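Local coordinates for protein type-2Ba cytolytic delta-endotoxin (Bacillus thuringiensis serovar israelensis, PDB 2RCI) that probably kills the larvae of dipteran insects by making pores in the epithelial cell membrane of the midgut, at residues Glu83-Val88 / Ala152-Ala157; Ser87-Val92 / Asn97-Val102; Val103-Asn108 / Ile138-Gln143. All blocks are in the same frame, centred on the assembly; numbering follows the deposited sequence. Where two conformers were deposited one is given.

Contact 1 of 3, residues Glu83-Val88 / Ala152-Ala157; sequences EIIRSV and AILPIA
Ile85 meets two residues of the strand at once, and it uses a different branch for each. Its CG2 methyl touches CD2 of Leu154 at 3.9 Å. Its longer branch goes to Ile156, where the two CD1 methyls lie 3.8 Å apart. The first torsion of Ile85 explains this division. At chi1 -66° the CG2 methyl is opposite the backbone N, while CG1 stands beside that N and opposite the carbonyl carbon. The chain then runs on extended through CG1 to CD1, so CG2 and CD1 take different partners on the strand. Ile156 has the same shape, with chi1 -56° and an extended second torsion, and presents its CD1 end. The side chains of Ile85 and Ile156 meet at about a right angle, whereas Ile85 and Leu154 approach each other at a slant.

Leu154 offers its second methyl to the next helical turn. Its CD1 lies 4.4 Å from CG1 of Val88, a looser touch than those made by Ile85. The helix therefore faces the strand with residues three apart, and the strand answers with residues two apart.

The outward side of the helix has a different chemistry. Arg86 points away from the strand and grips the carboxylate of Glu83 side-on. Its NE reaches OE1 of Glu83 at 3.0 Å, and NH2 reaches OE2. The same arginine makes a cation-pi contact with Trp99.

This is helix-on-sheet packing in an alpha/beta fold whose sheet lies between two helix layers. The four touching residues are all buried aliphatics. Their contact is made by aliphatic carbon atoms, mostly methyl groups, which implies that shape and exclusion of water, not polar pairing, join helix 74-89 to strand 150-162 here.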
ATOM      1  N   GLU A  83       1.359  -9.737   7.436  1.00 15.26           N
ATOM      2  CA  GLU A  83       0.366 -10.168   8.412  1.00 16.95           C
ATOM      3  C   GLU A  83      -0.613  -9.037   8.733  1.00 16.67           C
ATOM      4  O   GLU A  83      -1.805  -9.283   8.922  1.00 17.04           O
ATOM      5  CB  GLU A  83       1.023 -10.720   9.686  1.00 17.35           C
ATOM      6  CG  GLU A  83       1.742 -12.084   9.449  1.00 21.45           C
ATOM      7  CD  GLU A  83       0.902 -13.097   8.639  1.00 27.36           C
ATOM      8  OE1 GLU A  83      -0.238 -13.396   9.049  1.00 30.13           O
ATOM      9  OE2 GLU A  83       1.368 -13.572   7.585  1.00 27.78           O
ATOM     10  N   ILE A  84      -0.109  -7.807   8.758  1.00 16.17           N
ATOM     11  CA  ILE A  84      -1.001  -6.664   9.016  1.00 16.76           C
ATOM     12  C   ILE A  84      -2.012  -6.531   7.857  1.00 16.67           C
ATOM     13  O   ILE A  84      -3.218  -6.362   8.091  1.00 17.53           O
ATOM     14  CB  ILE A  84      -0.230  -5.358   9.217  1.00 16.25           C
ATOM     15  CG1 ILE A  84       0.573  -5.426  10.512  1.00 17.03           C
ATOM     16  CG2 ILE A  84      -1.199  -4.148   9.308  1.00 17.50           C
ATOM     17  CD1 ILE A  84       1.616  -4.302  10.647  1.00 16.32           C
ATOM     18  N   ILE A  85      -1.514  -6.647   6.628  1.00 16.30           N
ATOM     19  CA  ILE A  85      -2.381  -6.611   5.445  1.00 15.91           C
ATOM     20  C   ILE A  85      -3.433  -7.725   5.485  1.00 17.22           C
ATOM     21  O   ILE A  85      -4.612  -7.480   5.197  1.00 16.61           O
ATOM     22  CB  ILE A  85      -1.569  -6.590   4.134  1.00 15.69           C
ATOM     23  CG1 ILE A  85      -0.770  -5.259   4.050  1.00 13.88           C
ATOM     24  CG2 ILE A  85      -2.511  -6.788   2.910  1.00 14.61           C
ATOM     25  CD1 ILE A  85       0.230  -5.203   2.935  1.00 17.65           C
ATOM     26  N   ARG A  86      -3.020  -8.947   5.843  1.00 17.62           N
ATOM     27  CA  ARG A  86      -3.982 -10.037   6.083  1.00 19.39           C
ATOM     28  C   ARG A  86      -5.148  -9.584   7.009  1.00 19.76           C
ATOM     29  O   ARG A  86      -6.333  -9.788   6.690  1.00 19.00           O
ATOM     30  CB  ARG A  86      -3.284 -11.276   6.652  1.00 19.11           C
ATOM     31  CG  ARG A  86      -4.174 -12.566   6.630  1.00 20.79           C
ATOM     32  CD  ARG A  86      -3.427 -13.770   7.166  1.00 22.48           C
ATOM     33  NE  ARG A  86      -2.046 -13.884   6.690  1.00 27.82           N
ATOM     34  CZ  ARG A  86      -1.664 -14.573   5.615  1.00 30.62           C
ATOM     35  NH1 ARG A  86      -2.562 -15.214   4.867  1.00 30.40           N
ATOM     36  NH2 ARG A  86      -0.380 -14.606   5.281  1.00 31.90           N
ATOM     37  N   SER A  87      -4.803  -8.918   8.111  1.00 19.87           N
ATOM     38  CA  SER A  87      -5.810  -8.411   9.051  1.00 21.23           C
ATOM     39  C   SER A  87      -6.691  -7.323   8.433  1.00 20.48           C
ATOM     40  O   SER A  87      -7.926  -7.372   8.552  1.00 20.46           O
ATOM     41  CB  SER A  87      -5.151  -7.934  10.350  1.00 21.22           C
ATOM     42  OG  SER A  87      -6.145  -7.484  11.272  1.00 27.46           O
ATOM     43  N   VAL A  88      -6.071  -6.373   7.743  1.00 18.61           N
ATOM     44  CA  VAL A  88      -6.786  -5.185   7.256  1.00 19.02           C
ATOM     45  C   VAL A  88      -7.746  -5.535   6.113  1.00 18.22           C
ATOM     46  O   VAL A  88      -8.739  -4.851   5.893  1.00 18.34           O
ATOM     47  CB  VAL A  88      -5.815  -4.050   6.857  1.00 17.78           C
ATOM     48  CG1 VAL A  88      -6.572  -2.847   6.344  1.00 21.39           C
ATOM     49  CG2 VAL A  88      -4.986  -3.593   8.075  1.00 20.72           C
ATOM     50  N   ALA A 152     -12.678  -5.984  -3.989  1.00 15.70           N
ATOM     51  CA  ALA A 152     -12.081  -5.313  -2.845  1.00 15.89           C
ATOM     52  C   ALA A 152     -11.006  -4.336  -3.356  1.00 15.47           C
ATOM     53  O   ALA A 152     -10.217  -4.653  -4.254  1.00 16.40           O
ATOM     54  CB  ALA A 152     -11.494  -6.334  -1.866  1.00 16.78           C
ATOM     55  N   ILE A 153     -10.995  -3.150  -2.775  1.00 15.18           N
ATOM     56  CA  ILE A 153     -10.023  -2.111  -3.092  1.00 15.62           C
ATOM     57  C   ILE A 153      -9.285  -1.788  -1.790  1.00 16.18           C
ATOM     58  O   ILE A 153      -9.904  -1.485  -0.746  1.00 15.41           O
ATOM     59  CB  ILE A 153     -10.730  -0.836  -3.604  1.00 17.40           C
ATOM     60  CG1 ILE A 153     -11.615  -1.133  -4.830  1.00 16.91           C
ATOM     61  CG2 ILE A 153      -9.722   0.258  -3.932  1.00 16.97           C
ATOM     62  CD1 ILE A 153     -10.865  -1.690  -6.073  1.00 18.41           C
ATOM     63  N   LEU A 154      -7.962  -1.882  -1.846  1.00 15.86           N
ATOM     64  CA  LEU A 154      -7.107  -1.682  -0.679  1.00 16.63           C
ATOM     65  C   LEU A 154      -6.003  -0.649  -0.994  1.00 15.54           C
ATOM     66  O   LEU A 154      -4.928  -1.021  -1.507  1.00 15.49           O
ATOM     67  CB  LEU A 154      -6.516  -3.040  -0.247  1.00 16.12           C
ATOM     68  CG  LEU A 154      -5.473  -3.109   0.885  1.00 17.61           C
ATOM     69  CD1 LEU A 154      -5.777  -2.186   2.061  1.00 20.17           C
ATOM     70  CD2 LEU A 154      -5.384  -4.593   1.363  1.00 19.85           C
ATOM     71  N   PRO A 155      -6.288   0.649  -0.761  1.00 16.20           N
ATOM     72  CA  PRO A 155      -5.251   1.683  -0.813  1.00 16.49           C
ATOM     73  C   PRO A 155      -4.388   1.560   0.427  1.00 17.32           C
ATOM     74  O   PRO A 155      -4.922   1.407   1.532  1.00 16.96           O
ATOM     75  CB  PRO A 155      -6.052   2.997  -0.742  1.00 16.80           C
ATOM     76  CG  PRO A 155      -7.453   2.608  -1.077  1.00 17.43           C
ATOM     77  CD  PRO A 155      -7.616   1.250  -0.507  1.00 15.69           C
ATOM     78  N   ILE A 156      -3.076   1.595   0.232  1.00 17.47           N
ATOM     79  CA  ILE A 156      -2.133   1.551   1.361  1.00 18.65           C
ATOM     80  C   ILE A 156      -1.119   2.669   1.207  1.00 19.00           C
ATOM     81  O   ILE A 156      -0.498   2.775   0.152  1.00 20.15           O
ATOM     82  CB  ILE A 156      -1.349   0.239   1.421  1.00 17.67           C
ATOM     83  CG1 ILE A 156      -2.264  -0.980   1.467  1.00 19.54           C
ATOM     84  CG2 ILE A 156      -0.356   0.264   2.629  1.00 19.38           C
ATOM     85  CD1 ILE A 156      -1.542  -2.292   1.324  1.00 19.52           C
ATOM     86  N   ALA A 157      -0.939   3.500   2.243  1.00 18.42           N
ATOM     87  CA  ALA A 157       0.171   4.475   2.255  1.00 18.53           C
ATOM     88  C   ALA A 157       1.122   4.242   3.426  1.00 18.55           C
ATOM     89  O   ALA A 157       0.676   4.018   4.560  1.00 18.22           O
ATOM     90  CB  ALA A 157      -0.350   5.912   2.290  1.00 19.35           C
TER

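Contact 2 of 3, residues Ser87-Val92 / Asn97-Val102; sequences SVLGLV and NFWNSV
Leu89 puts one methyl, CD1, against two aromatic side chains of the following helix. This methyl is 3.8 Å from CE2 of Phe98 and 3.7 Å from CZ2 of Trp99. It comes to the phenyl ring at the edge, near the ring plane. On the indole it lies about equally close to CZ2 and CH2, along this side of the six-membered ring. Leu89 and Trp99 reach toward each other from opposite directions.

The two aromatic rings pack on one another. CE2 of Phe98 sits 3.8 Å above the indole plane, over its centre, and the indole NE1 lies at the edge of the phenyl ring. One face of the Phe98 ring takes CG2 of Val102 from the next turn. Phe98 has CG opposite its own backbone N (chi1 166°) and Trp99 has CG beside its own (chi1 -77°); these different turns let the two successive rings meet. The indole NE1 donates to the backbone O of Ile93, which ties the indole to the loop between the helices and probably limits its rotation.

The tight part is small and buried. The other side is loose. Gly90 leaves the helical path with positive phi, and a loop follows. Val92 is exposed and points away from the second helix. Asn97 and Asn100 lie on its exposed side.

The arrangement is two consecutive helices joined by a short loop and held by a hydrophobic cluster. Leu89 and Phe98 both rest on Ile142 of strand 132-142, and Leu89 also touches Leu154 of strand 150-162. Trp99 packs against Lys82 of helix 74-89, and Val102 meets Ile85 of that helix. The cluster fills the junction between the end of helix 74-89, the first turns of helix 96-110 and the sheet beneath them.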
ATOM      1  N   SER A  87      -4.803  -8.918   8.111  1.00 19.87           N
ATOM      2  CA  SER A  87      -5.810  -8.411   9.051  1.00 21.23           C
ATOM      3  C   SER A  87      -6.691  -7.323   8.433  1.00 20.48           C
ATOM      4  O   SER A  87      -7.926  -7.372   8.552  1.00 20.46           O
ATOM      5  CB  SER A  87      -5.151  -7.934  10.350  1.00 21.22           C
ATOM      6  OG  SER A  87      -6.145  -7.484  11.272  1.00 27.46           O
ATOM      7  N   VAL A  88      -6.071  -6.373   7.743  1.00 18.61           N
ATOM      8  CA  VAL A  88      -6.786  -5.185   7.256  1.00 19.02           C
ATOM      9  C   VAL A  88      -7.746  -5.535   6.113  1.00 18.22           C
ATOM     10  O   VAL A  88      -8.739  -4.851   5.893  1.00 18.34           O
ATOM     11  CB  VAL A  88      -5.815  -4.050   6.857  1.00 17.78           C
ATOM     12  CG1 VAL A  88      -6.572  -2.847   6.344  1.00 21.39           C
ATOM     13  CG2 VAL A  88      -4.986  -3.593   8.075  1.00 20.72           C
ATOM     14  N   LEU A  89      -7.429  -6.608   5.387  1.00 18.65           N
ATOM     15  CA  LEU A  89      -8.225  -7.048   4.256  1.00 19.68           C
ATOM     16  C   LEU A  89      -9.640  -7.412   4.679  1.00 20.56           C
ATOM     17  O   LEU A  89     -10.598  -7.140   3.943  1.00 19.91           O
ATOM     18  CB  LEU A  89      -7.561  -8.267   3.595  1.00 19.08           C
ATOM     19  CG  LEU A  89      -6.781  -7.982   2.318  1.00 20.59           C
ATOM     20  CD1 LEU A  89      -5.959  -9.248   1.956  1.00 21.92           C
ATOM     21  CD2 LEU A  89      -7.691  -7.553   1.141  1.00 21.65           C
ATOM     22  N   GLY A  90      -9.761  -8.007   5.871  1.00 22.22           N
ATOM     23  CA  GLY A  90     -11.057  -8.465   6.412  1.00 24.13           C
ATOM     24  C   GLY A  90     -11.814  -9.433   5.512  1.00 25.37           C
ATOM     25  O   GLY A  90     -13.042  -9.541   5.601  1.00 27.67           O
ATOM     26  N   LEU A  91     -11.075 -10.089   4.618  1.00 25.54           N
ATOM     27  CA  LEU A  91     -11.539 -11.117   3.697  1.00 24.03           C
ATOM     28  C   LEU A  91     -10.403 -12.117   3.717  1.00 23.12           C
ATOM     29  O   LEU A  91      -9.251 -11.718   3.825  1.00 22.77           O
ATOM     30  CB  LEU A  91     -11.641 -10.581   2.260  1.00 24.84           C
ATOM     31  CG  LEU A  91     -12.589  -9.419   2.004  1.00 26.33           C
ATOM     32  CD1 LEU A  91     -12.210  -8.758   0.687  1.00 30.21           C
ATOM     33  CD2 LEU A  91     -13.982  -9.948   1.965  1.00 27.27           C
ATOM     34  N   VAL A  92     -10.722 -13.396   3.586  1.00 21.61           N
ATOM     35  CA  VAL A  92      -9.692 -14.445   3.452  1.00 21.38           C
ATOM     36  C   VAL A  92      -9.481 -14.792   1.975  1.00 20.94           C
ATOM     37  O   VAL A  92     -10.383 -15.348   1.317  1.00 20.21           O
ATOM     38  CB  VAL A  92     -10.082 -15.698   4.237  1.00 20.80           C
ATOM     39  CG1 VAL A  92      -9.150 -16.891   3.925  1.00 23.19           C
ATOM     40  CG2 VAL A  92     -10.109 -15.389   5.738  1.00 23.36           C
ATOM     41  N   ASN A  97      -0.886 -16.884  -5.395  1.00 14.60           N
ATOM     42  CA  ASN A  97      -0.455 -15.883  -6.328  1.00 14.20           C
ATOM     43  C   ASN A  97      -0.906 -14.480  -5.885  1.00 14.10           C
ATOM     44  O   ASN A  97      -0.155 -13.531  -6.066  1.00 14.09           O
ATOM     45  CB  ASN A  97      -1.014 -16.163  -7.729  1.00 14.27           C
ATOM     46  CG  ASN A  97      -0.312 -17.362  -8.399  1.00 14.99           C
ATOM     47  OD1 ASN A  97       0.824 -17.249  -8.833  1.00 16.29           O
ATOM     48  ND2 ASN A  97      -0.996 -18.479  -8.472  1.00 14.56           N
ATOM     49  N   PHE A  98      -2.124 -14.364  -5.364  1.00 14.24           N
ATOM     50  CA  PHE A  98      -2.537 -13.053  -4.828  1.00 14.69           C
ATOM     51  C   PHE A  98      -1.535 -12.618  -3.757  1.00 14.95           C
ATOM     52  O   PHE A  98      -1.006 -11.487  -3.777  1.00 14.66           O
ATOM     53  CB  PHE A  98      -3.942 -13.076  -4.212  1.00 14.27           C
ATOM     54  CG  PHE A  98      -4.214 -11.865  -3.377  1.00 14.46           C
ATOM     55  CD1 PHE A  98      -4.399 -10.631  -3.990  1.00 17.78           C
ATOM     56  CD2 PHE A  98      -4.200 -11.950  -1.973  1.00 16.26           C
ATOM     57  CE1 PHE A  98      -4.608  -9.456  -3.215  1.00 15.63           C
ATOM     58  CE2 PHE A  98      -4.427 -10.797  -1.191  1.00 18.41           C
ATOM     59  CZ  PHE A  98      -4.602  -9.557  -1.807  1.00 15.46           C
ATOM     60  N   TRP A  99      -1.264 -13.521  -2.819  1.00 14.65           N
ATOM     61  CA  TRP A  99      -0.330 -13.189  -1.735  1.00 15.86           C
ATOM     62  C   TRP A  99       1.106 -12.910  -2.268  1.00 15.79           C
ATOM     63  O   TRP A  99       1.831 -12.099  -1.686  1.00 14.64           O
ATOM     64  CB  TRP A  99      -0.412 -14.198  -0.599  1.00 16.61           C
ATOM     65  CG  TRP A  99      -1.618 -13.944   0.216  1.00 16.88           C
ATOM     66  CD1 TRP A  99      -2.791 -14.661   0.233  1.00 17.24           C
ATOM     67  CD2 TRP A  99      -1.798 -12.839   1.094  1.00 17.92           C
ATOM     68  NE1 TRP A  99      -3.686 -14.065   1.113  1.00 18.76           N
ATOM     69  CE2 TRP A  99      -3.099 -12.934   1.635  1.00 16.71           C
ATOM     70  CE3 TRP A  99      -0.969 -11.761   1.477  1.00 16.30           C
ATOM     71  CZ2 TRP A  99      -3.604 -11.993   2.550  1.00 17.23           C
ATOM     72  CZ3 TRP A  99      -1.480 -10.811   2.369  1.00 17.60           C
ATOM     73  CH2 TRP A  99      -2.786 -10.943   2.906  1.00 17.81           C
ATOM     74  N   ASN A 100       1.495 -13.567  -3.375  1.00 15.45           N
ATOM     75  CA  ASN A 100       2.739 -13.248  -4.076  1.00 17.46           C
ATOM     76  C   ASN A 100       2.782 -11.786  -4.564  1.00 17.22           C
ATOM     77  O   ASN A 100       3.812 -11.087  -4.398  1.00 16.77           O
ATOM     78  CB  ASN A 100       2.949 -14.198  -5.263  1.00 18.93           C
ATOM     79  CG  ASN A 100       4.402 -14.551  -5.478  1.00 25.11           C
ATOM     80  OD1 ASN A 100       4.930 -14.376  -6.571  1.00 34.26           O
ATOM     81  ND2 ASN A 100       5.054 -15.058  -4.443  1.00 27.57           N
ATOM     82  N   SER A 101       1.683 -11.351  -5.179  1.00 16.65           N
ATOM     83  CA  SER A 101       1.495  -9.960  -5.603  1.00 17.62           C
ATOM     84  C   SER A 101       1.651  -9.010  -4.433  1.00 17.01           C
ATOM     85  O   SER A 101       2.361  -7.985  -4.526  1.00 17.90           O
ATOM     86  CB  SER A 101       0.116  -9.765  -6.263  1.00 18.09           C
ATOM     87  OG  SER A 101       0.124 -10.333  -7.559  1.00 23.55           O
ATOM     88  N   VAL A 102       1.024  -9.358  -3.317  1.00 16.17           N
ATOM     89  CA  VAL A 102       1.104  -8.504  -2.120  1.00 15.41           C
ATOM     90  C   VAL A 102       2.552  -8.415  -1.618  1.00 15.06           C
ATOM     91  O   VAL A 102       3.082  -7.318  -1.393  1.00 15.40           O
ATOM     92  CB  VAL A 102       0.174  -8.997  -0.977  1.00 15.19           C
ATOM     93  CG1 VAL A 102       0.385  -8.133   0.262  1.00 15.63           C
ATOM     94  CG2 VAL A 102      -1.303  -9.017  -1.394  1.00 13.66           C
TER

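Contact 3 of 3, residues Val103-Asn108 / Ile138-Gln143; sequences VSAITN and ILFSIQ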
ATOM      1  N   VAL A 103       3.201  -9.566  -1.457  1.00 13.87           N
ATOM      2  CA  VAL A 103       4.552  -9.597  -0.867  1.00 15.04           C
ATOM      3  C   VAL A 103       5.575  -8.913  -1.770  1.00 14.99           C
ATOM      4  O   VAL A 103       6.472  -8.220  -1.275  1.00 15.24           O
ATOM      5  CB  VAL A 103       4.966 -11.031  -0.449  1.00 15.13           C
ATOM      6  CG1 VAL A 103       6.475 -11.106  -0.070  1.00 15.93           C
ATOM      7  CG2 VAL A 103       4.078 -11.479   0.774  1.00 14.89           C
ATOM      8  N   SER A 104       5.442  -9.093  -3.094  1.00 15.06           N
ATOM      9  CA  SER A 104       6.306  -8.382  -4.045  0.50 15.80           C
ATOM     10  C   SER A 104       6.147  -6.867  -3.881  1.00 15.58           C
ATOM     11  O   SER A 104       7.136  -6.103  -3.890  1.00 15.21           O
ATOM     12  CB  SER A 104       5.979  -8.785  -5.491  0.50 15.76           C
ATOM     13  OG  SER A 104       6.750  -8.025  -6.403  0.50 16.94           O
ATOM     14  N   ALA A 105       4.903  -6.425  -3.777  1.00 15.53           N
ATOM     15  CA  ALA A 105       4.612  -4.983  -3.575  1.00 15.93           C
ATOM     16  C   ALA A 105       5.185  -4.462  -2.252  1.00 16.79           C
ATOM     17  O   ALA A 105       5.780  -3.377  -2.243  1.00 17.25           O
ATOM     18  CB  ALA A 105       3.121  -4.693  -3.684  1.00 16.15           C
ATOM     19  N   ILE A 106       5.029  -5.212  -1.154  1.00 15.71           N
ATOM     20  CA  ILE A 106       5.645  -4.814   0.134  1.00 16.22           C
ATOM     21  C   ILE A 106       7.186  -4.782   0.017  1.00 15.84           C
ATOM     22  O   ILE A 106       7.833  -3.852   0.500  1.00 16.40           O
ATOM     23  CB  ILE A 106       5.214  -5.694   1.318  1.00 15.31           C
ATOM     24  CG1 ILE A 106       3.691  -5.700   1.531  1.00 14.59           C
ATOM     25  CG2 ILE A 106       5.974  -5.270   2.653  1.00 16.21           C
ATOM     26  CD1 ILE A 106       3.285  -6.895   2.471  1.00 17.71           C
ATOM     27  N   THR A 107       7.771  -5.783  -0.645  1.00 16.02           N
ATOM     28  CA  THR A 107       9.227  -5.831  -0.841  1.00 15.69           C
ATOM     29  C   THR A 107       9.747  -4.617  -1.612  1.00 16.80           C
ATOM     30  O   THR A 107      10.766  -4.019  -1.236  1.00 17.32           O
ATOM     31  CB  THR A 107       9.637  -7.140  -1.537  1.00 15.64           C
ATOM     32  OG1 THR A 107       9.201  -8.217  -0.720  1.00 15.27           O
ATOM     33  CG2 THR A 107      11.173  -7.214  -1.720  1.00 14.16           C
ATOM     34  N   ASN A 108       9.032  -4.234  -2.673  1.00 15.65           N
ATOM     35  CA  ASN A 108       9.389  -3.052  -3.441  1.00 16.48           C
ATOM     36  C   ASN A 108       9.102  -1.709  -2.744  1.00 16.42           C
ATOM     37  O   ASN A 108       9.498  -0.648  -3.246  1.00 17.97           O
ATOM     38  CB  ASN A 108       8.731  -3.134  -4.829  1.00 17.08           C
ATOM     39  CG  ASN A 108       9.352  -4.223  -5.675  1.00 17.55           C
ATOM     40  OD1 ASN A 108      10.518  -4.516  -5.521  1.00 24.00           O
ATOM     41  ND2 ASN A 108       8.567  -4.837  -6.562  1.00 22.25           N
ATOM     42  N   ILE A 138       0.548   2.321  -2.441  1.00 17.20           N
ATOM     43  CA  ILE A 138       0.186   1.133  -3.218  1.00 17.99           C
ATOM     44  C   ILE A 138      -1.342   1.079  -3.270  1.00 18.37           C
ATOM     45  O   ILE A 138      -2.009   1.491  -2.310  1.00 18.52           O
ATOM     46  CB  ILE A 138       0.653  -0.151  -2.519  1.00 18.26           C
ATOM     47  CG1 ILE A 138       2.182  -0.153  -2.310  1.00 18.06           C
ATOM     48  CG2 ILE A 138       0.225  -1.391  -3.329  1.00 20.13           C
ATOM     49  CD1 ILE A 138       2.656  -1.249  -1.318  1.00 18.22           C
ATOM     50  N   LEU A 139      -1.900   0.603  -4.375  1.00 18.81           N
ATOM     51  CA  LEU A 139      -3.366   0.387  -4.427  1.00 18.85           C
ATOM     52  C   LEU A 139      -3.657  -0.953  -5.075  1.00 18.54           C
ATOM     53  O   LEU A 139      -3.381  -1.159  -6.278  1.00 18.55           O
ATOM     54  CB  LEU A 139      -4.101   1.527  -5.146  1.00 19.95           C
ATOM     55  CG  LEU A 139      -5.647   1.553  -5.049  1.00 21.01           C
ATOM     56  CD1 LEU A 139      -6.202   2.959  -5.222  1.00 24.54           C
ATOM     57  CD2 LEU A 139      -6.326   0.547  -6.000  1.00 23.61           C
ATOM     58  N   PHE A 140      -4.220  -1.863  -4.280  1.00 18.02           N
ATOM     59  CA  PHE A 140      -4.647  -3.158  -4.790  1.00 18.06           C
ATOM     60  C   PHE A 140      -6.122  -3.175  -5.167  1.00 17.83           C
ATOM     61  O   PHE A 140      -6.972  -2.709  -4.377  1.00 18.42           O
ATOM     62  CB  PHE A 140      -4.483  -4.258  -3.732  1.00 19.02           C
ATOM     63  CG  PHE A 140      -3.078  -4.482  -3.285  1.00 18.28           C
ATOM     64  CD1 PHE A 140      -2.226  -5.301  -4.023  1.00 20.39           C
ATOM     65  CD2 PHE A 140      -2.622  -3.921  -2.089  1.00 20.20           C
ATOM     66  CE1 PHE A 140      -0.887  -5.514  -3.609  1.00 20.28           C
ATOM     67  CE2 PHE A 140      -1.297  -4.138  -1.648  1.00 19.83           C
ATOM     68  CZ  PHE A 140      -0.433  -4.953  -2.408  1.00 20.28           C
ATOM     69  N   SER A 141      -6.417  -3.679  -6.367  1.00 17.25           N
ATOM     70  CA  SER A 141      -7.784  -4.053  -6.725  0.50 17.43           C
ATOM     71  C   SER A 141      -7.830  -5.577  -6.761  1.00 17.44           C
ATOM     72  O   SER A 141      -6.941  -6.220  -7.319  1.00 17.87           O
ATOM     73  CB  SER A 141      -8.195  -3.458  -8.071  0.50 17.61           C
ATOM     74  OG  SER A 141      -8.140  -2.035  -8.050  0.50 18.97           O
ATOM     75  N   ILE A 142      -8.856  -6.160  -6.152  1.00 16.76           N
ATOM     76  CA  ILE A 142      -8.819  -7.581  -5.929  1.00 16.51           C
ATOM     77  C   ILE A 142     -10.183  -8.173  -6.223  1.00 16.44           C
ATOM     78  O   ILE A 142     -11.195  -7.734  -5.677  1.00 15.26           O
ATOM     79  CB  ILE A 142      -8.443  -7.896  -4.454  1.00 16.48           C
ATOM     80  CG1 ILE A 142      -7.213  -7.077  -4.042  1.00 17.53           C
ATOM     81  CG2 ILE A 142      -8.233  -9.429  -4.269  1.00 16.59           C
ATOM     82  CD1 ILE A 142      -7.096  -6.864  -2.505  1.00 18.09           C
ATOM     83  N   GLN A 143     -10.183  -9.190  -7.080  1.00 16.60           N
ATOM     84  CA  GLN A 143     -11.409  -9.885  -7.436  1.00 16.05           C
ATOM     85  C   GLN A 143     -11.031 -11.295  -7.866  1.00 15.75           C
ATOM     86  O   GLN A 143     -10.256 -11.487  -8.786  1.00 15.81           O
ATOM     87  CB  GLN A 143     -12.205  -9.129  -8.518  1.00 15.64           C
ATOM     88  CG  GLN A 143     -13.472  -9.876  -8.975  1.00 17.37           C
ATOM     89  CD  GLN A 143     -13.160 -10.837 -10.101  1.00 18.85           C
ATOM     90  OE1 GLN A 143     -12.385 -10.496 -10.997  1.00 18.99           O
ATOM     91  NE2 GLN A 143     -13.736 -12.044 -10.064  1.00 21.10           N
TER
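Ala105 is the helical residue that touches the strand, and its contacts are apolar. Its CB lies 3.8 Å from CZ of Phe140, with CE1 a little farther. The methyl approaches the ring obliquely. It also faces CD1 of Ile138 at 4.2 Å. That CD1 comes still nearer to the backbone, 3.9 Å from O of Ala105. The small side chain is consistent with the close approach of helix and strand, and the CA atoms of Ala105 and Ile138 are 7.6 Å apart.

Within the strand the two large side chains support each other. CG2 of Ile138 stands 3.5 Å above one face of the Phe140 ring, toward its rim. Phe140 has CG beside its backbone N (chi1 -62°), and this brings CZ against CB of Ala105.

The polar interactions stay within the helix or within the sheet. OG1 of Thr107 donates to O of Val103 at 2.8 Å, one turn back. This carbonyl also takes the backbone N of Thr107, and the two donors reach it from opposite faces. On the sheet side, Ile138 and Phe140 are hydrogen-bonded through their backbones to Ile156 and Leu154 of strand 150-162.

Helix 96-110 is thus laid on strand 132-142 by van der Waals contact alone at this point. With the backbone hydrogen bonds kept within helix and sheet, the chemistry implies an apolar interface, set by the fit of side chains.

Overall arrangement
All three contacts lie in the core, and all their touching residues are buried. Contacts 1 and 3 each place a helix on the sheet, on neighbouring antiparallel strands 150-162 and 132-142. Contact 2 joins the two helices and lies farther from the centre of the chain. It shares helix 74-89 with contact 1 and helix 96-110 with contact 3. Contact 1 is purely aliphatic. Contact 3 sets an alanine against an isoleucine and a phenylalanine. Contact 2 is the most aromatic. The side chains also mesh between contacts, as where Ile156 touches Phe140. Together they probably form one hydrophobic layer, with exposed polar residues at the margins of contacts 1 (Glu83, Arg86) and 2 (Asn97, Asn100).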